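Local coordinates for protein aminotransferase class I and II (Streptococcus suis 89/1591, PDB 3OP7) that probably transfers amino groups between amino acids and 2-oxo acids, using pyridoxal phosphate held as a Schiff base on a lysine, at residues 36-40 against 272-276; 48-52 against 258-262. All blocks are in the same frame, centred on the assembly; numbering follows the deposited sequence. Where two conformers were deposited one is given.

Contact 1: 36-40 against 272-276. With EDO (1,2-ethanediol), chain I.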
ATOM      1  N   GLU A  36      22.221 -14.132  -0.523  1.00 32.06           N
ATOM      2  CA  GLU A  36      22.171 -14.879   0.730  0.50 32.22           C
ATOM      3  C   GLU A  36      20.934 -15.773   0.779  1.00 31.28           C
ATOM      4  O   GLU A  36      20.994 -16.898   1.286  1.00 32.17           O
ATOM      5  CB  GLU A  36      22.228 -13.957   1.977  0.50 32.01           C
ATOM      6  CG  GLU A  36      22.585 -14.727   3.266  0.50 34.94           C
ATOM      7  CD  GLU A  36      22.598 -13.935   4.575  0.50 36.72           C
ATOM      8  OE1 GLU A  36      22.497 -12.687   4.569  0.50 36.27           O
ATOM      9  OE2 GLU A  36      22.714 -14.608   5.634  0.50 35.62           O
ATOM     10  N   LEU A  37      19.798 -15.277   0.280  1.00 29.29           N
ATOM     11  CA  LEU A  37      18.599 -16.117   0.234  1.00 29.28           C
ATOM     12  C   LEU A  37      18.763 -17.331  -0.683  1.00 30.17           C
ATOM     13  O   LEU A  37      18.374 -18.448  -0.310  1.00 32.00           O
ATOM     14  CB  LEU A  37      17.375 -15.337  -0.204  1.00 26.25           C
ATOM     15  CG  LEU A  37      16.043 -16.081  -0.272  1.00 26.61           C
ATOM     16  CD1 LEU A  37      15.644 -16.728   1.088  1.00 26.82           C
ATOM     17  CD2 LEU A  37      14.914 -15.145  -0.829  1.00 26.34           C
ATOM     18  N   PHE A  38      19.398 -17.144  -1.837  1.00 30.08           N
ATOM     19  CA  PHE A  38      19.677 -18.274  -2.707  1.00 32.23           C
ATOM     20  C   PHE A  38      20.568 -19.283  -1.987  1.00 34.30           C
ATOM     21  O   PHE A  38      20.332 -20.490  -2.058  1.00 35.51           O
ATOM     22  CB  PHE A  38      20.370 -17.819  -3.984  1.00 32.52           C
ATOM     23  CG  PHE A  38      19.495 -17.012  -4.932  1.00 31.29           C
ATOM     24  CD1 PHE A  38      18.156 -17.294  -5.084  1.00 34.22           C
ATOM     25  CD2 PHE A  38      20.059 -16.038  -5.736  1.00 32.91           C
ATOM     26  CE1 PHE A  38      17.392 -16.590  -5.993  1.00 32.78           C
ATOM     27  CE2 PHE A  38      19.289 -15.329  -6.642  1.00 34.53           C
ATOM     28  CZ  PHE A  38      17.958 -15.611  -6.774  1.00 33.90           C
ATOM     29  N   ALA A  39      21.590 -18.782  -1.293  1.00 36.14           N
ATOM     30  CA  ALA A  39      22.544 -19.653  -0.606  1.00 38.79           C
ATOM     31  C   ALA A  39      21.895 -20.474   0.500  1.00 40.13           C
ATOM     32  O   ALA A  39      22.103 -21.682   0.579  1.00 39.85           O
ATOM     33  CB  ALA A  39      23.745 -18.847  -0.047  1.00 39.70           C
ATOM     34  N   LEU A  40      21.110 -19.840   1.364  1.00 39.71           N
ATOM     35  CA  LEU A  40      20.519 -20.589   2.457  1.00 41.64           C
ATOM     36  C   LEU A  40      19.402 -21.540   1.969  1.00 41.72           C
ATOM     37  O   LEU A  40      19.129 -22.561   2.603  1.00 42.56           O
ATOM     38  CB  LEU A  40      20.093 -19.665   3.608  1.00 41.93           C
ATOM     39  CG  LEU A  40      18.980 -18.686   3.367  1.00 40.84           C
ATOM     40  CD1 LEU A  40      17.669 -19.482   3.377  1.00 44.09           C
ATOM     41  CD2 LEU A  40      18.958 -17.547   4.431  1.00 41.78           C
ATOM     42  N   GLU A 272      15.002 -22.415   7.452  1.00 32.85           N
ATOM     43  CA  GLU A 272      16.387 -21.983   7.302  1.00 34.19           C
ATOM     44  C   GLU A 272      16.598 -20.508   7.672  1.00 32.58           C
ATOM     45  O   GLU A 272      17.633 -20.143   8.276  1.00 32.86           O
ATOM     46  CB  GLU A 272      16.923 -22.279   5.903  1.00 35.33           C
ATOM     47  CG  GLU A 272      16.986 -23.791   5.626  1.00 41.95           C
ATOM     48  CD  GLU A 272      15.824 -24.243   4.755  1.00 47.45           C
ATOM     49  OE1 GLU A 272      14.633 -24.112   5.158  1.00 48.04           O
ATOM     50  OE2 GLU A 272      16.124 -24.716   3.638  1.00 54.04           O
ATOM     51  N   ILE A 273      15.628 -19.667   7.335  1.00 31.06           N
ATOM     52  CA  ILE A 273      15.681 -18.270   7.726  1.00 29.60           C
ATOM     53  C   ILE A 273      15.563 -18.160   9.253  1.00 30.68           C
ATOM     54  O   ILE A 273      16.315 -17.408   9.904  1.00 29.64           O
ATOM     55  CB  ILE A 273      14.642 -17.426   6.948  1.00 27.78           C
ATOM     56  CG1 ILE A 273      14.949 -17.473   5.450  1.00 28.57           C
ATOM     57  CG2 ILE A 273      14.628 -15.978   7.461  1.00 27.90           C
ATOM     58  CD1 ILE A 273      13.817 -16.883   4.661  1.00 26.76           C
ATOM     59  N   LEU A 274      14.658 -18.928   9.850  1.00 31.01           N
ATOM     60  CA  LEU A 274      14.494 -18.897  11.293  1.00 32.67           C
ATOM     61  C   LEU A 274      15.783 -19.282  11.997  1.00 33.83           C
ATOM     62  O   LEU A 274      16.151 -18.703  13.027  1.00 35.12           O
ATOM     63  CB  LEU A 274      13.359 -19.816  11.741  1.00 32.22           C
ATOM     64  CG  LEU A 274      11.946 -19.342  11.355  1.00 31.28           C
ATOM     65  CD1 LEU A 274      10.900 -20.355  11.814  1.00 31.66           C
ATOM     66  CD2 LEU A 274      11.580 -17.955  11.879  1.00 32.60           C
ATOM     67  N   GLU A 275      16.479 -20.266  11.449  1.00 34.82           N
ATOM     68  CA  GLU A 275      17.709 -20.740  12.077  1.00 36.10           C
ATOM     69  C   GLU A 275      18.803 -19.675  12.026  1.00 35.40           C
ATOM     70  O   GLU A 275      19.483 -19.439  13.029  1.00 36.30           O
ATOM     71  CB  GLU A 275      18.105 -22.068  11.458  1.00 38.49           C
ATOM     72  CG  GLU A 275      17.489 -23.254  12.224  1.00 46.29           C
ATOM     73  CD  GLU A 275      18.084 -23.403  13.636  1.00 54.57           C
ATOM     74  OE1 GLU A 275      19.323 -23.545  13.758  1.00 62.98           O
ATOM     75  OE2 GLU A 275      17.321 -23.351  14.630  1.00 60.15           O
ATOM     76  N   ARG A 276      18.931 -19.006  10.872  1.00 34.83           N
ATOM     77  CA  ARG A 276      19.823 -17.860  10.710  1.00 34.39           C
ATOM     78  C   ARG A 276      19.490 -16.791  11.750  1.00 33.78           C
ATOM     79  O   ARG A 276      20.374 -16.291  12.423  1.00 34.66           O
ATOM     80  CB  ARG A 276      19.688 -17.250   9.323  1.00 33.47           C
ATOM     81  CG  ARG A 276      20.509 -15.973   9.070  1.00 33.98           C
ATOM     82  CD  ARG A 276      19.933 -15.228   7.910  1.00 35.00           C
ATOM     83  NE  ARG A 276      20.656 -14.001   7.536  1.00 34.97           N
ATOM     84  CZ  ARG A 276      20.225 -12.762   7.762  1.00 33.76           C
ATOM     85  NH1 ARG A 276      19.097 -12.537   8.421  1.00 30.95           N
ATOM     86  NH2 ARG A 276      20.937 -11.735   7.310  1.00 33.97           N
TER
HETATM   87  C1  EDO I 406      12.737 -21.406  15.469  1.00 59.02           C
HETATM   88  O1  EDO I 406      11.598 -22.041  16.044  1.00 60.24           O
HETATM   89  C2  EDO I 406      13.837 -22.442  15.269  1.00 59.83           C
HETATM   90  O2  EDO I 406      15.043 -21.807  14.829  1.00 59.18           O
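In the conformer of E36 described here, R276 of helix 270-294 grips the carboxylate of E36 on helix 34-41 side-on, one nitrogen on each oxygen. The shorter, straighter bond runs from NE of R276 to OE2 of E36, 2.9 Å long with an N-H...O angle of 155°; OE2 lies in the guanidinium plane, but NE meets it from above the carboxylate plane. NH2 of R276 makes a longer, more bent bond to OE1 of E36, at 3.3 Å. The two flat groups are turned 63° apart. Both chains are extended, with CG of R276 opposite its backbone N (chi1 176°), long enough to bridge axes 11.0 Å apart. In this fold-type I aminotransferase the bridge ties the N-terminal part of the chain to the long helix 270-294; NH1 of R276 also binds the carbonyl of S30. The forked end of L40 packs with CD1 3.8 Å from CB of E272 and 4.0 Å from CG1 of I273. Deeper in, CD1 of L37 meets CD1 of I273 at 4.0 Å, where helix 257-268 adds V262, L265 and A266. Away from the helix pair, OE2 of E275 accepts a hydrogen bond from a 1,2-ethanediol, probably left from crystallisation.

Contact 2: 48-52 against 258-262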
ATOM      1  N   PHE A  48      16.155 -19.075 -11.133  1.00 35.95           N
ATOM      2  CA  PHE A  48      15.259 -18.078 -10.590  1.00 33.38           C
ATOM      3  C   PHE A  48      15.150 -16.925 -11.579  1.00 31.97           C
ATOM      4  O   PHE A  48      14.057 -16.477 -11.873  1.00 30.42           O
ATOM      5  CB  PHE A  48      15.709 -17.581  -9.216  1.00 32.92           C
ATOM      6  CG  PHE A  48      14.825 -16.530  -8.631  1.00 31.00           C
ATOM      7  CD1 PHE A  48      15.019 -15.187  -8.942  1.00 28.76           C
ATOM      8  CD2 PHE A  48      13.852 -16.856  -7.703  1.00 32.27           C
ATOM      9  CE1 PHE A  48      14.224 -14.204  -8.378  1.00 30.27           C
ATOM     10  CE2 PHE A  48      13.058 -15.890  -7.138  1.00 32.61           C
ATOM     11  CZ  PHE A  48      13.235 -14.542  -7.485  1.00 30.36           C
ATOM     12  N   TYR A  49      16.271 -16.468 -12.104  1.00 31.92           N
ATOM     13  CA  TYR A  49      16.259 -15.328 -13.029  1.00 32.47           C
ATOM     14  C   TYR A  49      15.593 -15.665 -14.356  1.00 33.57           C
ATOM     15  O   TYR A  49      14.953 -14.809 -14.952  1.00 32.98           O
ATOM     16  CB  TYR A  49      17.648 -14.793 -13.273  1.00 33.11           C
ATOM     17  CG  TYR A  49      18.271 -14.180 -12.020  1.00 34.44           C
ATOM     18  CD1 TYR A  49      17.585 -13.254 -11.262  1.00 32.13           C
ATOM     19  CD2 TYR A  49      19.561 -14.528 -11.622  1.00 35.62           C
ATOM     20  CE1 TYR A  49      18.153 -12.709 -10.083  1.00 32.16           C
ATOM     21  CE2 TYR A  49      20.128 -13.984 -10.502  1.00 35.91           C
ATOM     22  CZ  TYR A  49      19.448 -13.102  -9.736  1.00 33.90           C
ATOM     23  OH  TYR A  49      20.057 -12.579  -8.638  1.00 32.90           O
ATOM     24  N   LYS A  50      15.772 -16.899 -14.809  1.00 34.57           N
ATOM     25  CA  LYS A  50      15.127 -17.346 -16.033  1.00 36.00           C
ATOM     26  C   LYS A  50      13.612 -17.275 -15.875  1.00 33.75           C
ATOM     27  O   LYS A  50      12.934 -16.785 -16.764  1.00 33.45           O
ATOM     28  CB  LYS A  50      15.564 -18.769 -16.419  1.00 37.92           C
ATOM     29  CG  LYS A  50      15.146 -19.151 -17.845  1.00 44.11           C
ATOM     30  CD  LYS A  50      16.012 -20.313 -18.410  1.00 50.43           C
ATOM     31  CE  LYS A  50      15.758 -20.606 -19.900  1.00 54.65           C
ATOM     32  NZ  LYS A  50      16.834 -21.496 -20.493  1.00 56.94           N
ATOM     33  N   LYS A  51      13.092 -17.758 -14.760  1.00 33.55           N
ATOM     34  CA  LYS A  51      11.664 -17.730 -14.514  1.00 33.20           C
ATOM     35  C   LYS A  51      11.194 -16.267 -14.429  1.00 31.42           C
ATOM     36  O   LYS A  51      10.252 -15.861 -15.095  1.00 30.68           O
ATOM     37  CB  LYS A  51      11.327 -18.462 -13.231  1.00 35.35           C
ATOM     38  CG  LYS A  51       9.821 -18.450 -12.859  1.00 37.51           C
ATOM     39  CD  LYS A  51       9.626 -19.504 -11.813  1.00 44.09           C
ATOM     40  CE  LYS A  51       8.278 -19.455 -11.144  1.00 45.49           C
ATOM     41  NZ  LYS A  51       8.370 -20.448 -10.005  1.00 45.37           N
ATOM     42  N   LEU A  52      11.901 -15.475 -13.625  1.00 29.86           N
ATOM     43  CA  LEU A  52      11.549 -14.069 -13.441  1.00 28.25           C
ATOM     44  C   LEU A  52      11.522 -13.314 -14.755  1.00 27.50           C
ATOM     45  O   LEU A  52      10.581 -12.571 -15.007  1.00 28.76           O
ATOM     46  CB  LEU A  52      12.539 -13.392 -12.504  1.00 27.55           C
ATOM     47  CG  LEU A  52      12.390 -11.868 -12.409  1.00 26.77           C
ATOM     48  CD1 LEU A  52      11.063 -11.506 -11.749  1.00 26.96           C
ATOM     49  CD2 LEU A  52      13.621 -11.241 -11.660  1.00 27.19           C
ATOM     50  N   PHE A 258       7.588  -9.734  -8.616  1.00 21.06           N
ATOM     51  CA  PHE A 258       8.890 -10.210  -8.129  1.00 21.22           C
ATOM     52  C   PHE A 258       8.779 -10.408  -6.652  1.00 20.60           C
ATOM     53  O   PHE A 258       9.306 -11.373  -6.109  1.00 20.63           O
ATOM     54  CB  PHE A 258       9.981  -9.188  -8.439  1.00 22.19           C
ATOM     55  CG  PHE A 258      11.256  -9.374  -7.707  1.00 21.50           C
ATOM     56  CD1 PHE A 258      11.423  -8.809  -6.452  1.00 22.61           C
ATOM     57  CD2 PHE A 258      12.318 -10.103  -8.253  1.00 21.19           C
ATOM     58  CE1 PHE A 258      12.619  -8.933  -5.775  1.00 22.83           C
ATOM     59  CE2 PHE A 258      13.532 -10.231  -7.541  1.00 23.56           C
ATOM     60  CZ  PHE A 258      13.659  -9.631  -6.326  1.00 23.90           C
ATOM     61  N   ASP A 259       8.065  -9.507  -6.000  1.00 19.62           N
ATOM     62  CA  ASP A 259       7.956  -9.565  -4.532  1.00 19.66           C
ATOM     63  C   ASP A 259       7.314 -10.900  -4.055  1.00 19.52           C
ATOM     64  O   ASP A 259       7.782 -11.590  -3.137  1.00 20.47           O
ATOM     65  CB  ASP A 259       7.210  -8.339  -4.020  1.00 19.42           C
ATOM     66  CG  ASP A 259       7.877  -7.025  -4.410  1.00 20.36           C
ATOM     67  OD1 ASP A 259       9.122  -6.989  -4.508  1.00 21.45           O
ATOM     68  OD2 ASP A 259       7.108  -6.023  -4.610  1.00 22.29           O
ATOM     69  N   ASP A 260       6.211 -11.281  -4.693  1.00 19.84           N
ATOM     70  CA  ASP A 260       5.577 -12.558  -4.455  1.00 21.25           C
ATOM     71  C   ASP A 260       6.493 -13.755  -4.800  1.00 21.81           C
ATOM     72  O   ASP A 260       6.481 -14.766  -4.111  1.00 22.46           O
ATOM     73  CB  ASP A 260       4.234 -12.641  -5.192  1.00 22.24           C
ATOM     74  CG  ASP A 260       3.678 -14.062  -5.223  1.00 21.85           C
ATOM     75  OD1 ASP A 260       2.953 -14.462  -4.304  1.00 21.86           O
ATOM     76  OD2 ASP A 260       3.979 -14.747  -6.219  1.00 24.63           O
ATOM     77  N   LEU A 261       7.256 -13.669  -5.896  1.00 21.36           N
ATOM     78  CA  LEU A 261       8.200 -14.738  -6.290  0.50 23.39           C
ATOM     79  C   LEU A 261       9.235 -14.969  -5.193  1.00 23.57           C
ATOM     80  O   LEU A 261       9.510 -16.124  -4.817  1.00 24.00           O
ATOM     81  CB  LEU A 261       8.912 -14.363  -7.584  0.50 24.49           C
ATOM     82  CG  LEU A 261       8.890 -15.201  -8.854  0.50 29.44           C
ATOM     83  CD1 LEU A 261      10.279 -15.151  -9.457  0.50 25.24           C
ATOM     84  CD2 LEU A 261       8.359 -16.669  -8.713  0.50 22.53           C
ATOM     85  N   VAL A 262       9.817 -13.885  -4.684  1.00 22.28           N
ATOM     86  CA  VAL A 262      10.784 -13.994  -3.582  1.00 22.24           C
ATOM     87  C   VAL A 262      10.084 -14.534  -2.347  1.00 23.12           C
ATOM     88  O   VAL A 262      10.643 -15.391  -1.650  1.00 22.93           O
ATOM     89  CB  VAL A 262      11.493 -12.655  -3.260  1.00 22.38           C
ATOM     90  CG1 VAL A 262      12.408 -12.787  -2.028  1.00 22.36           C
ATOM     91  CG2 VAL A 262      12.268 -12.152  -4.507  1.00 21.79           C
TER
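The side chains of L261 and F48 approach from opposite directions, and CD1 of L261 comes within 3.6 Å of CZ of F48. CD2 of L261 touches CE of K51 at 3.7 Å, so in this one of its two conformers the leucine meets both a buried ring and the hydrocarbon part of an exposed lysine. CZ of F48 also reaches CG2 of V262, 3.9 Å away. The F48 and F258 side chains cross at about a right angle, with CE2 of F258 near the plane of the F48 ring at its edge and 4.1 Å from CE1 of F48. L52 closes the row, its CD2 lying 3.8 Å from CD2 of F258 at that ring's edge. F48 stretches in between the helices because its CG stands opposite the backbone N (chi1 179°), and within helix 257-268 CG2 of V262 lies over one face of F258, limiting how that ring can turn. Further out, L34 touches F258 and V262. F258 also stacks on F258 of the second subunit and packs on L52 of that subunit. Flat rings and branched aliphatics thus fill a roughly antiparallel helix pair (146° between axes) at the dimer interface, consistent with the dimers of fold-type I PLP enzymes.

Both contacts join the same two parts of the chain: helices 34-41 and 45-53 follow one another, as do helices 257-268 and 270-294, so contact 1 and contact 2 pair two consecutive helices with two later consecutive helices, and no helix is shared by the two contacts. Their centres are about 17 Å apart, and they touch directly where CD2 of L37 meets CG1 of V262 at 3.6 Å and CZ of F38 meets CD1 of F48 at 3.7 Å. Contact 1 is only partly buried and combines a salt bridge with aliphatic packing. Contact 2 is largely buried and has no hydrogen bond or salt bridge between its segments; its aromatic and aliphatic side chains continue into the second subunit.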